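Local coordinates for protein sulfatase (Bacteroides fragilis CAG:558, PDB 6USS) that probably hydrolyses aryl sulfate esters at a calcium-containing active site, as a sulfatase of a human gut bacterium, at residues S350-G355 with K459-N464; D403-I408 with K419-Y424; C442-R445 with K450-Y453. The protein carries 1 engineered substitution. One frame throughout, in Å; residues are numbered along the deposited sequence.

Contact 1: residues S350-G355 with K459-N464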
ATOM      1  N   SER A 350      32.494   6.241  -9.327  1.00 23.62           N
ATOM      2  CA  SER A 350      33.299   7.276  -9.962  1.00 19.26           C
ATOM      3  C   SER A 350      32.427   8.397 -10.498  1.00 24.19           C
ATOM      4  O   SER A 350      31.311   8.174 -10.976  1.00 25.74           O
ATOM      5  CB  SER A 350      34.127   6.716 -11.116  1.00 19.94           C
ATOM      6  OG  SER A 350      35.070   7.681 -11.542  1.00 19.21           O
ATOM      7  N   ALA A 351      32.961   9.609 -10.440  1.00 17.75           N
ATOM      8  CA  ALA A 351      32.324  10.709 -11.144  1.00 19.40           C
ATOM      9  C   ALA A 351      32.656  10.704 -12.630  1.00 22.08           C
ATOM     10  O   ALA A 351      32.043  11.468 -13.388  1.00 19.51           O
ATOM     11  CB  ALA A 351      32.724  12.039 -10.504  1.00 20.64           C
ATOM     12  N   TYR A 352      33.599   9.859 -13.057  1.00 17.39           N
ATOM     13  CA  TYR A 352      33.881   9.665 -14.470  1.00 16.20           C
ATOM     14  C   TYR A 352      32.661   9.068 -15.177  1.00 20.32           C
ATOM     15  O   TYR A 352      31.726   8.567 -14.543  1.00 22.76           O
ATOM     16  CB  TYR A 352      35.101   8.753 -14.642  1.00 19.86           C
ATOM     17  CG  TYR A 352      36.414   9.418 -14.286  1.00 21.20           C
ATOM     18  CD1 TYR A 352      36.484  10.798 -14.146  1.00 22.47           C
ATOM     19  CD2 TYR A 352      37.576   8.674 -14.066  1.00 20.45           C
ATOM     20  CE1 TYR A 352      37.671  11.432 -13.807  1.00 20.87           C
ATOM     21  CE2 TYR A 352      38.773   9.300 -13.731  1.00 18.85           C
ATOM     22  CZ  TYR A 352      38.809  10.686 -13.606  1.00 23.01           C
ATOM     23  OH  TYR A 352      39.973  11.344 -13.277  1.00 21.96           O
ATOM     24  N   GLU A 353      32.680   9.108 -16.520  1.00 22.52           N
ATOM     25  CA  GLU A 353      31.527   8.631 -17.294  1.00 18.55           C
ATOM     26  C   GLU A 353      31.214   7.166 -17.016  1.00 19.66           C
ATOM     27  O   GLU A 353      30.057   6.742 -17.131  1.00 19.81           O
ATOM     28  CB  GLU A 353      31.767   8.828 -18.788  1.00 18.07           C
ATOM     29  CG  GLU A 353      31.945  10.282 -19.194  1.00 19.79           C
ATOM     30  CD  GLU A 353      30.625  11.056 -19.212  1.00 23.41           C
ATOM     31  OE1 GLU A 353      29.851  10.913 -20.196  1.00 23.53           O
ATOM     32  OE2 GLU A 353      30.371  11.800 -18.240  1.00 18.88           O
ATOM     33  N   GLY A 354      32.229   6.376 -16.663  1.00 19.44           N
ATOM     34  CA  GLY A 354      31.997   4.977 -16.363  1.00 20.26           C
ATOM     35  C   GLY A 354      31.094   4.778 -15.164  1.00 23.44           C
ATOM     36  O   GLY A 354      30.434   3.741 -15.051  1.00 20.91           O
ATOM     37  N   GLY A 355      31.045   5.762 -14.257  1.00 19.39           N
ATOM     38  CA  GLY A 355      30.184   5.683 -13.094  1.00 18.22           C
ATOM     39  C   GLY A 355      28.774   6.207 -13.297  1.00 20.48           C
ATOM     40  O   GLY A 355      27.881   5.881 -12.510  1.00 20.48           O
ATOM     41  N   LYS A 459      41.749  19.362  -6.046  1.00 24.10           N
ATOM     42  CA  LYS A 459      42.106  19.110  -7.433  1.00 24.13           C
ATOM     43  C   LYS A 459      40.888  19.316  -8.329  1.00 25.76           C
ATOM     44  O   LYS A 459      39.764  18.956  -7.964  1.00 25.69           O
ATOM     45  CB  LYS A 459      42.650  17.679  -7.560  1.00 23.64           C
ATOM     46  CG  LYS A 459      42.920  17.190  -8.967  1.00 25.81           C
ATOM     47  CD  LYS A 459      44.311  17.627  -9.456  1.00 41.43           C
ATOM     48  CE  LYS A 459      44.559  17.208 -10.917  1.00 40.33           C
ATOM     49  NZ  LYS A 459      45.500  18.150 -11.608  1.00 40.79           N
ATOM     50  N   LYS A 460      41.105  19.913  -9.501  1.00 22.06           N
ATOM     51  CA  LYS A 460      40.051  20.080 -10.493  1.00 23.40           C
ATOM     52  C   LYS A 460      40.458  19.418 -11.807  1.00 23.00           C
ATOM     53  O   LYS A 460      41.626  19.465 -12.200  1.00 28.32           O
ATOM     54  CB  LYS A 460      39.729  21.565 -10.710  1.00 22.92           C
ATOM     55  CG  LYS A 460      39.142  22.270  -9.468  1.00 23.81           C
ATOM     56  CD  LYS A 460      38.742  23.722  -9.781  1.00 21.81           C
ATOM     57  CE  LYS A 460      38.068  24.404  -8.597  1.00 21.90           C
ATOM     58  NZ  LYS A 460      38.375  25.863  -8.523  1.00 22.90           N
ATOM     59  N   GLU A 461      39.493  18.765 -12.463  1.00 25.47           N
ATOM     60  CA  GLU A 461      39.687  18.131 -13.766  1.00 23.69           C
ATOM     61  C   GLU A 461      38.617  18.631 -14.727  1.00 25.08           C
ATOM     62  O   GLU A 461      37.432  18.701 -14.373  1.00 22.98           O
ATOM     63  CB  GLU A 461      39.630  16.599 -13.674  1.00 19.08           C
ATOM     64  CG  GLU A 461      40.787  15.992 -12.918  1.00 19.52           C
ATOM     65  CD  GLU A 461      40.747  14.473 -12.873  1.00 22.49           C
ATOM     66  OE1 GLU A 461      39.643  13.892 -12.964  1.00 23.50           O
ATOM     67  OE2 GLU A 461      41.830  13.855 -12.735  1.00 29.43           O
ATOM     68  N   LEU A 462      39.037  19.010 -15.930  1.00 24.12           N
ATOM     69  CA  LEU A 462      38.130  19.529 -16.942  1.00 20.34           C
ATOM     70  C   LEU A 462      38.260  18.653 -18.174  1.00 21.59           C
ATOM     71  O   LEU A 462      39.366  18.477 -18.694  1.00 24.20           O
ATOM     72  CB  LEU A 462      38.452  20.989 -17.264  1.00 21.60           C
ATOM     73  CG  LEU A 462      37.604  21.636 -18.366  1.00 17.46           C
ATOM     74  CD1 LEU A 462      36.206  21.819 -17.874  1.00 18.73           C
ATOM     75  CD2 LEU A 462      38.169  22.970 -18.782  1.00 19.36           C
ATOM     76  N   PHE A 463      37.149  18.084 -18.629  1.00 20.52           N
ATOM     77  CA  PHE A 463      37.177  17.215 -19.797  1.00 21.87           C
ATOM     78  C   PHE A 463      36.185  17.704 -20.835  1.00 21.40           C
ATOM     79  O   PHE A 463      35.083  18.156 -20.501  1.00 24.89           O
ATOM     80  CB  PHE A 463      36.856  15.754 -19.444  1.00 22.36           C
ATOM     81  CG  PHE A 463      37.807  15.135 -18.440  1.00 23.62           C
ATOM     82  CD1 PHE A 463      39.051  14.667 -18.834  1.00 25.53           C
ATOM     83  CD2 PHE A 463      37.442  15.008 -17.106  1.00 23.93           C
ATOM     84  CE1 PHE A 463      39.921  14.096 -17.910  1.00 26.10           C
ATOM     85  CE2 PHE A 463      38.300  14.433 -16.178  1.00 23.27           C
ATOM     86  CZ  PHE A 463      39.540  13.980 -16.577  1.00 22.73           C
ATOM     87  N   ASN A 464      36.587  17.603 -22.092  1.00 19.11           N
ATOM     88  CA  ASN A 464      35.688  17.764 -23.226  1.00 23.01           C
ATOM     89  C   ASN A 464      35.134  16.386 -23.546  1.00 21.00           C
ATOM     90  O   ASN A 464      35.779  15.597 -24.237  1.00 19.74           O
ATOM     91  CB  ASN A 464      36.417  18.349 -24.430  1.00 23.47           C
ATOM     92  CG  ASN A 464      35.463  18.931 -25.445  1.00 25.87           C
ATOM     93  OD1 ASN A 464      34.698  18.207 -26.089  1.00 27.37           O
ATOM     94  ND2 ASN A 464      35.487  20.246 -25.586  1.00 26.68           N
TER
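Y352 and E461 meet through a phenol-carboxylate hydrogen bond: Y352 OH donates to E461 OE1 at 2.6 Å, and the acceptor offers the lone pair on the side of its other oxygen. E461 OE1 lies at the ring edge, near its plane, 3.3 Å from Y352 CE1; carboxylate and ring planes differ by only 10°. The extended glutamate chain crosses the tyrosine at about a right angle and brings OE1 to the phenol, whereas the backbones stay well apart, Y352 CA and F463 CA being 9.8 Å from each other. The tightly packed part lies beside this bond. Here Y352 CE1 touches F463 CE2 at 3.9 Å; the rings approach obliquely, their planes nearly perpendicular and their centroids 5.8 Å apart, and both residues are buried. I452 and P436 add apolar contacts to the tyrosine. The E461 end is looser, being partly exposed where strand 460-464 is an outermost strand of the four-stranded sheet within this chain. S350 OG accepts from Y352 N at 3.0 Å, an ST turn just before helix 353-356. Tyrosine suits the position because it offers ring carbons to F463 and a hydroxyl to the carboxylate. Since E461 OE1 also accepts from Y454 OH, two phenol hydrogens converge on one oxygen, which would be expected to favour the ionised glutamate and fix the rotation of its head.

Contact 2: residues D403-I408 with K419-Y424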
ATOM      1  N   ASP A 403      13.584  19.190  -9.412  1.00 23.13           N
ATOM      2  CA  ASP A 403      14.756  19.549 -10.205  1.00 18.29           C
ATOM      3  C   ASP A 403      14.773  18.887 -11.584  1.00 16.07           C
ATOM      4  O   ASP A 403      15.352  19.444 -12.517  1.00 16.47           O
ATOM      5  CB  ASP A 403      16.016  19.202  -9.414  1.00 17.23           C
ATOM      6  CG  ASP A 403      16.048  19.899  -8.049  1.00 24.32           C
ATOM      7  OD1 ASP A 403      15.946  21.143  -8.010  1.00 23.71           O
ATOM      8  OD2 ASP A 403      16.153  19.221  -7.010  1.00 25.33           O
ATOM      9  N   GLY A 404      14.142  17.725 -11.745  1.00 20.30           N
ATOM     10  CA  GLY A 404      14.110  17.087 -13.050  1.00 17.87           C
ATOM     11  C   GLY A 404      13.442  17.963 -14.097  1.00 21.12           C
ATOM     12  O   GLY A 404      12.580  18.793 -13.796  1.00 17.95           O
ATOM     13  N   ILE A 405      13.876  17.795 -15.344  1.00 20.33           N
ATOM     14  CA  ILE A 405      13.307  18.488 -16.496  1.00 20.88           C
ATOM     15  C   ILE A 405      12.786  17.432 -17.461  1.00 19.36           C
ATOM     16  O   ILE A 405      13.532  16.528 -17.854  1.00 19.41           O
ATOM     17  CB  ILE A 405      14.345  19.387 -17.202  1.00 20.97           C
ATOM     18  CG1 ILE A 405      14.963  20.397 -16.238  1.00 21.97           C
ATOM     19  CG2 ILE A 405      13.690  20.123 -18.342  1.00 18.83           C
ATOM     20  CD1 ILE A 405      13.959  21.406 -15.696  1.00 24.70           C
ATOM     21  N   SER A 406      11.519  17.546 -17.840  1.00 17.96           N
ATOM     22  CA  SER A 406      10.923  16.568 -18.743  1.00 19.04           C
ATOM     23  C   SER A 406      11.755  16.406 -20.011  1.00 22.18           C
ATOM     24  O   SER A 406      12.214  17.392 -20.596  1.00 24.99           O
ATOM     25  CB  SER A 406       9.507  16.982 -19.099  1.00 14.37           C
ATOM     26  OG  SER A 406       8.915  15.972 -19.872  1.00 19.81           O
ATOM     27  N   PHE A 407      11.995  15.155 -20.411  1.00 14.80           N
ATOM     28  CA  PHE A 407      12.644  14.879 -21.679  1.00 13.69           C
ATOM     29  C   PHE A 407      11.646  14.436 -22.738  1.00 20.20           C
ATOM     30  O   PHE A 407      12.053  13.943 -23.794  1.00 19.32           O
ATOM     31  CB  PHE A 407      13.768  13.841 -21.528  1.00 17.40           C
ATOM     32  CG  PHE A 407      13.391  12.582 -20.760  1.00 18.64           C
ATOM     33  CD1 PHE A 407      12.604  11.591 -21.343  1.00 16.64           C
ATOM     34  CD2 PHE A 407      13.886  12.360 -19.476  1.00 16.64           C
ATOM     35  CE1 PHE A 407      12.265  10.421 -20.646  1.00 12.92           C
ATOM     36  CE2 PHE A 407      13.555  11.184 -18.769  1.00 18.95           C
ATOM     37  CZ  PHE A 407      12.744  10.212 -19.359  1.00 13.79           C
ATOM     38  N   ILE A 408      10.351  14.610 -22.482  1.00 17.61           N
ATOM     39  CA  ILE A 408       9.319  14.332 -23.478  1.00 20.02           C
ATOM     40  C   ILE A 408       9.617  15.120 -24.757  1.00 19.91           C
ATOM     41  O   ILE A 408       9.380  14.599 -25.861  1.00 19.86           O
ATOM     42  CB  ILE A 408       7.910  14.640 -22.930  1.00 22.54           C
ATOM     43  CG1 ILE A 408       7.352  13.479 -22.108  1.00 17.34           C
ATOM     44  CG2 ILE A 408       6.913  14.825 -24.054  1.00 18.02           C
ATOM     45  CD1 ILE A 408       8.321  12.832 -21.175  1.00 23.26           C
ATOM     46  N   LYS A 419      19.812  22.102 -24.061  1.00 23.71           N
ATOM     47  CA  LYS A 419      20.500  23.318 -24.488  1.00 22.71           C
ATOM     48  C   LYS A 419      20.685  24.280 -23.316  1.00 24.64           C
ATOM     49  O   LYS A 419      19.718  24.669 -22.656  1.00 21.21           O
ATOM     50  CB  LYS A 419      19.724  23.992 -25.620  1.00 25.98           C
ATOM     51  CG  LYS A 419      20.357  25.283 -26.119  1.00 23.97           C
ATOM     52  CD  LYS A 419      19.807  25.733 -27.457  1.00 27.82           C
ATOM     53  CE  LYS A 419      20.546  26.997 -27.949  1.00 30.06           C
ATOM     54  NZ  LYS A 419      19.693  27.830 -28.846  1.00 30.15           N
ATOM     55  N   GLY A 420      21.936  24.671 -23.075  1.00 21.61           N
ATOM     56  CA  GLY A 420      22.283  25.520 -21.964  1.00 20.96           C
ATOM     57  C   GLY A 420      22.204  24.889 -20.587  1.00 31.26           C
ATOM     58  O   GLY A 420      22.604  25.541 -19.609  1.00 32.11           O
ATOM     59  N   ARG A 421      21.724  23.649 -20.462  1.00 22.53           N
ATOM     60  CA  ARG A 421      21.437  23.081 -19.148  1.00 21.87           C
ATOM     61  C   ARG A 421      22.694  22.548 -18.462  1.00 22.51           C
ATOM     62  O   ARG A 421      23.470  21.795 -19.062  1.00 19.88           O
ATOM     63  CB  ARG A 421      20.410  21.962 -19.274  1.00 20.29           C
ATOM     64  CG  ARG A 421      20.157  21.238 -17.977  1.00 18.89           C
ATOM     65  CD  ARG A 421      18.976  20.286 -18.129  1.00 20.28           C
ATOM     66  NE  ARG A 421      18.546  19.804 -16.830  1.00 21.19           N
ATOM     67  CZ  ARG A 421      18.058  18.593 -16.615  1.00 21.04           C
ATOM     68  NH1 ARG A 421      17.929  17.753 -17.635  1.00 21.79           N
ATOM     69  NH2 ARG A 421      17.697  18.230 -15.388  1.00 17.90           N
ATOM     70  N   SER A 422      22.879  22.932 -17.199  1.00 15.98           N
ATOM     71  CA  SER A 422      23.900  22.332 -16.348  1.00 20.72           C
ATOM     72  C   SER A 422      23.371  21.052 -15.694  1.00 18.90           C
ATOM     73  O   SER A 422      22.239  21.009 -15.205  1.00 18.76           O
ATOM     74  CB  SER A 422      24.339  23.321 -15.261  1.00 20.78           C
ATOM     75  OG  SER A 422      25.279  24.277 -15.709  1.00 23.95           O
ATOM     76  N   LEU A 423      24.199  20.008 -15.663  1.00 17.24           N
ATOM     77  CA  LEU A 423      23.920  18.814 -14.865  1.00 21.56           C
ATOM     78  C   LEU A 423      24.835  18.798 -13.640  1.00 19.56           C
ATOM     79  O   LEU A 423      26.000  19.203 -13.725  1.00 17.41           O
ATOM     80  CB  LEU A 423      24.119  17.535 -15.681  1.00 13.23           C
ATOM     81  CG  LEU A 423      23.304  17.350 -16.950  1.00 15.35           C
ATOM     82  CD1 LEU A 423      23.568  15.949 -17.472  1.00 14.21           C
ATOM     83  CD2 LEU A 423      21.812  17.578 -16.704  1.00 13.23           C
ATOM     84  N   TYR A 424      24.326  18.310 -12.503  1.00 15.03           N
ATOM     85  CA  TYR A 424      25.100  18.351 -11.268  1.00 18.58           C
ATOM     86  C   TYR A 424      25.136  17.017 -10.525  1.00 17.55           C
ATOM     87  O   TYR A 424      24.119  16.333 -10.389  1.00 16.74           O
ATOM     88  CB  TYR A 424      24.554  19.404 -10.332  1.00 16.13           C
ATOM     89  CG  TYR A 424      24.419  20.774 -10.921  1.00 19.20           C
ATOM     90  CD1 TYR A 424      23.199  21.211 -11.414  1.00 16.77           C
ATOM     91  CD2 TYR A 424      25.497  21.652 -10.939  1.00 19.16           C
ATOM     92  CE1 TYR A 424      23.056  22.463 -11.931  1.00 16.00           C
ATOM     93  CE2 TYR A 424      25.364  22.923 -11.457  1.00 19.60           C
ATOM     94  CZ  TYR A 424      24.134  23.325 -11.946  1.00 21.99           C
ATOM     95  OH  TYR A 424      23.980  24.591 -12.468  1.00 22.45           O
TER
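The loop leading into helix 408-412 packs here, through I405, against R421 in the loop that leads into strand 422-427, an outer strand of the four-stranded antiparallel sheet. I405 CG1 sits over one face of the R421 guanidinium, 3.4 Å above its plane and offset toward the rim, with CG1 3.6 Å from both R421 NH2 and R421 CZ. On the opposite face L423 CD2 lies 3.8 Å above the centre, so the flat group is held between two aliphatic side chains. The arginine is stretched from CG to NE, with CG opposite the backbone nitrogen (chi1 175°), and this carries its head alongside I405, the two side chains sliding past each other in opposite directions. Isoleucine suits the spot because its CB and CG1 offer an apolar surface to one face of the cation without competing for its N-H groups. Further along the loop, S406 OG accepts from I408 N at 3.3 Å, an ST turn around F407, the N-cap of the helix. D382 completes the arrangement: its OD1 takes a salt bridge from R421 NH2 and a hydrogen bond from I405 N. With aliphatic carbon on both faces, the guanidinium turns NH2 to D382; as R421 remains partly exposed, water may still modulate that pairing.

Contact 3: residues C442-R445 with K450-Y453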
ATOM      1  N   CYS A 442      32.280  16.884  -6.277  1.00 19.57           N
ATOM      2  CA  CYS A 442      31.100  17.350  -6.977  1.00 18.59           C
ATOM      3  C   CYS A 442      31.477  17.597  -8.426  1.00 23.92           C
ATOM      4  O   CYS A 442      32.637  17.864  -8.750  1.00 25.75           O
ATOM      5  CB  CYS A 442      30.513  18.630  -6.349  1.00 23.43           C
ATOM      6  SG  CYS A 442      31.793  19.770  -5.863  1.00 20.02           S
ATOM      7  N   THR A 443      30.483  17.532  -9.295  1.00 19.71           N
ATOM      8  CA  THR A 443      30.685  17.574 -10.729  1.00 15.63           C
ATOM      9  C   THR A 443      29.607  18.435 -11.355  1.00 19.39           C
ATOM     10  O   THR A 443      28.431  18.344 -10.968  1.00 21.54           O
ATOM     11  CB  THR A 443      30.617  16.163 -11.316  1.00 19.62           C
ATOM     12  OG1 THR A 443      31.603  15.348 -10.683  1.00 21.60           O
ATOM     13  CG2 THR A 443      30.889  16.196 -12.802  1.00 15.61           C
ATOM     14  N   VAL A 444      29.996  19.262 -12.325  1.00 18.31           N
ATOM     15  CA  VAL A 444      29.037  19.879 -13.237  1.00 22.08           C
ATOM     16  C   VAL A 444      29.383  19.508 -14.679  1.00 20.21           C
ATOM     17  O   VAL A 444      30.556  19.498 -15.074  1.00 18.05           O
ATOM     18  CB  VAL A 444      28.982  21.411 -13.067  1.00 24.91           C
ATOM     19  CG1 VAL A 444      30.379  22.043 -13.304  1.00 19.20           C
ATOM     20  CG2 VAL A 444      27.937  21.999 -14.011  1.00 20.11           C
ATOM     21  N   ARG A 445      28.347  19.184 -15.454  1.00 20.21           N
ATOM     22  CA  ARG A 445      28.432  19.013 -16.895  1.00 19.36           C
ATOM     23  C   ARG A 445      27.592  20.094 -17.556  1.00 21.44           C
ATOM     24  O   ARG A 445      26.472  20.365 -17.114  1.00 21.85           O
ATOM     25  CB  ARG A 445      27.924  17.636 -17.319  1.00 19.88           C
ATOM     26  CG  ARG A 445      27.793  17.458 -18.806  1.00 17.47           C
ATOM     27  CD  ARG A 445      29.152  17.438 -19.487  1.00 18.70           C
ATOM     28  NE  ARG A 445      29.004  17.246 -20.924  1.00 19.63           N
ATOM     29  CZ  ARG A 445      28.637  16.104 -21.510  1.00 22.50           C
ATOM     30  NH1 ARG A 445      28.385  15.009 -20.798  1.00 18.86           N
ATOM     31  NH2 ARG A 445      28.511  16.058 -22.829  1.00 21.91           N
ATOM     32  N   LYS A 450      32.894  19.154 -18.786  1.00 19.86           N
ATOM     33  CA  LYS A 450      32.608  18.492 -17.526  1.00 22.24           C
ATOM     34  C   LYS A 450      33.698  18.881 -16.544  1.00 20.74           C
ATOM     35  O   LYS A 450      34.890  18.739 -16.853  1.00 20.56           O
ATOM     36  CB  LYS A 450      32.555  16.974 -17.714  1.00 21.51           C
ATOM     37  CG  LYS A 450      32.248  16.177 -16.463  1.00 16.47           C
ATOM     38  CD  LYS A 450      32.208  14.699 -16.813  1.00 15.81           C
ATOM     39  CE  LYS A 450      31.768  13.871 -15.626  1.00 18.58           C
ATOM     40  NZ  LYS A 450      31.834  12.397 -15.892  1.00 18.42           N
ATOM     41  N   LEU A 451      33.299  19.394 -15.379  1.00 18.57           N
ATOM     42  CA  LEU A 451      34.245  19.792 -14.345  1.00 19.86           C
ATOM     43  C   LEU A 451      34.020  18.934 -13.106  1.00 22.28           C
ATOM     44  O   LEU A 451      32.911  18.899 -12.561  1.00 20.37           O
ATOM     45  CB  LEU A 451      34.110  21.274 -13.995  1.00 20.62           C
ATOM     46  CG  LEU A 451      34.892  21.628 -12.716  1.00 26.29           C
ATOM     47  CD1 LEU A 451      36.388  21.557 -12.977  1.00 23.43           C
ATOM     48  CD2 LEU A 451      34.500  22.996 -12.150  1.00 23.10           C
ATOM     49  N   ILE A 452      35.075  18.248 -12.668  1.00 20.72           N
ATOM     50  CA  ILE A 452      35.069  17.460 -11.442  1.00 19.50           C
ATOM     51  C   ILE A 452      35.981  18.146 -10.436  1.00 24.96           C
ATOM     52  O   ILE A 452      37.138  18.476 -10.749  1.00 23.25           O
ATOM     53  CB  ILE A 452      35.518  16.009 -11.689  1.00 19.46           C
ATOM     54  CG1 ILE A 452      34.648  15.342 -12.756  1.00 21.10           C
ATOM     55  CG2 ILE A 452      35.483  15.217 -10.396  1.00 15.14           C
ATOM     56  CD1 ILE A 452      35.230  14.048 -13.291  1.00 19.26           C
ATOM     57  N   TYR A 453      35.455  18.373  -9.237  1.00 20.93           N
ATOM     58  CA  TYR A 453      36.201  18.974  -8.144  1.00 22.58           C
ATOM     59  C   TYR A 453      36.344  17.959  -7.024  1.00 25.23           C
ATOM     60  O   TYR A 453      35.365  17.305  -6.650  1.00 24.06           O
ATOM     61  CB  TYR A 453      35.491  20.214  -7.631  1.00 21.92           C
ATOM     62  CG  TYR A 453      36.019  20.730  -6.310  1.00 30.01           C
ATOM     63  CD1 TYR A 453      37.295  21.302  -6.215  1.00 25.22           C
ATOM     64  CD2 TYR A 453      35.227  20.680  -5.158  1.00 23.43           C
ATOM     65  CE1 TYR A 453      37.769  21.799  -5.000  1.00 25.10           C
ATOM     66  CE2 TYR A 453      35.695  21.182  -3.936  1.00 24.11           C
ATOM     67  CZ  TYR A 453      36.965  21.741  -3.864  1.00 27.23           C
ATOM     68  OH  TYR A 453      37.442  22.241  -2.662  1.00 28.20           O
TER
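C442 places its thiol at the edge of the Y453 ring, near the ring plane, with SG 3.6 Å from Y453 CD2. It gets there by a less common torsion (chi1 41°), in which the sulfur lies between the backbone nitrogen and the carbonyl carbon. V444 CG1 takes up the same kind of position and rests 3.9 Å from L451 CB. Helix 480-496 covers this face, meeting C442 and V444 through leucines, and small or branched apolar residues fit such a layer. Strands 441-446 and 449-454 form a beta hairpin at the centre of the four-stranded antiparallel sheet, as in the C-terminal subdomain of other sulfatases. C442 pairs with Y453 by N-H to O bonds in both directions, 3.1 Å from C442 N to Y453 O and 2.9 Å from Y453 N to C442 O; V444 and L451 do likewise. Between these pairs T443 CA approaches L451 O at 3.2 Å in a CA-H...O contact. On the other face, T443 OG1 packs beside I452 CG1 (3.7 Å), and T443 CG2 meets K450 CE at 3.8 Å. The fully extended K450 chain runs on past the threonine to A351 O and two carboxylates, while R445 bends at chi2 and bonds to G447 O and Q81.

Contacts 1 and 3 adjoin, their centres about 7 Å apart. K450 NZ is 2.7 Å from A351 O and 2.8 Å from E353 OE2, tying the hairpin to the loop and helix start of 350-355, and A351 CB packs 3.5 Å from T443 OG1. Contact 2 reaches strand 422-427, at the opposite end of the four-stranded sheet from strand 460-464 of contact 1; its centre is about 15 Å from that of contact 3 and about 19 Å from that of contact 1. L423 N reaches R445 O at 2.7 Å, the strand pairing that joins contacts 2 and 3. None of the three includes a calcium ligand (D42, D43, the engineered C88, D322 and N323). A backbone hydrogen bond between G355 and G324, the residue after N323, connects contact 1 to the metal-binding loop.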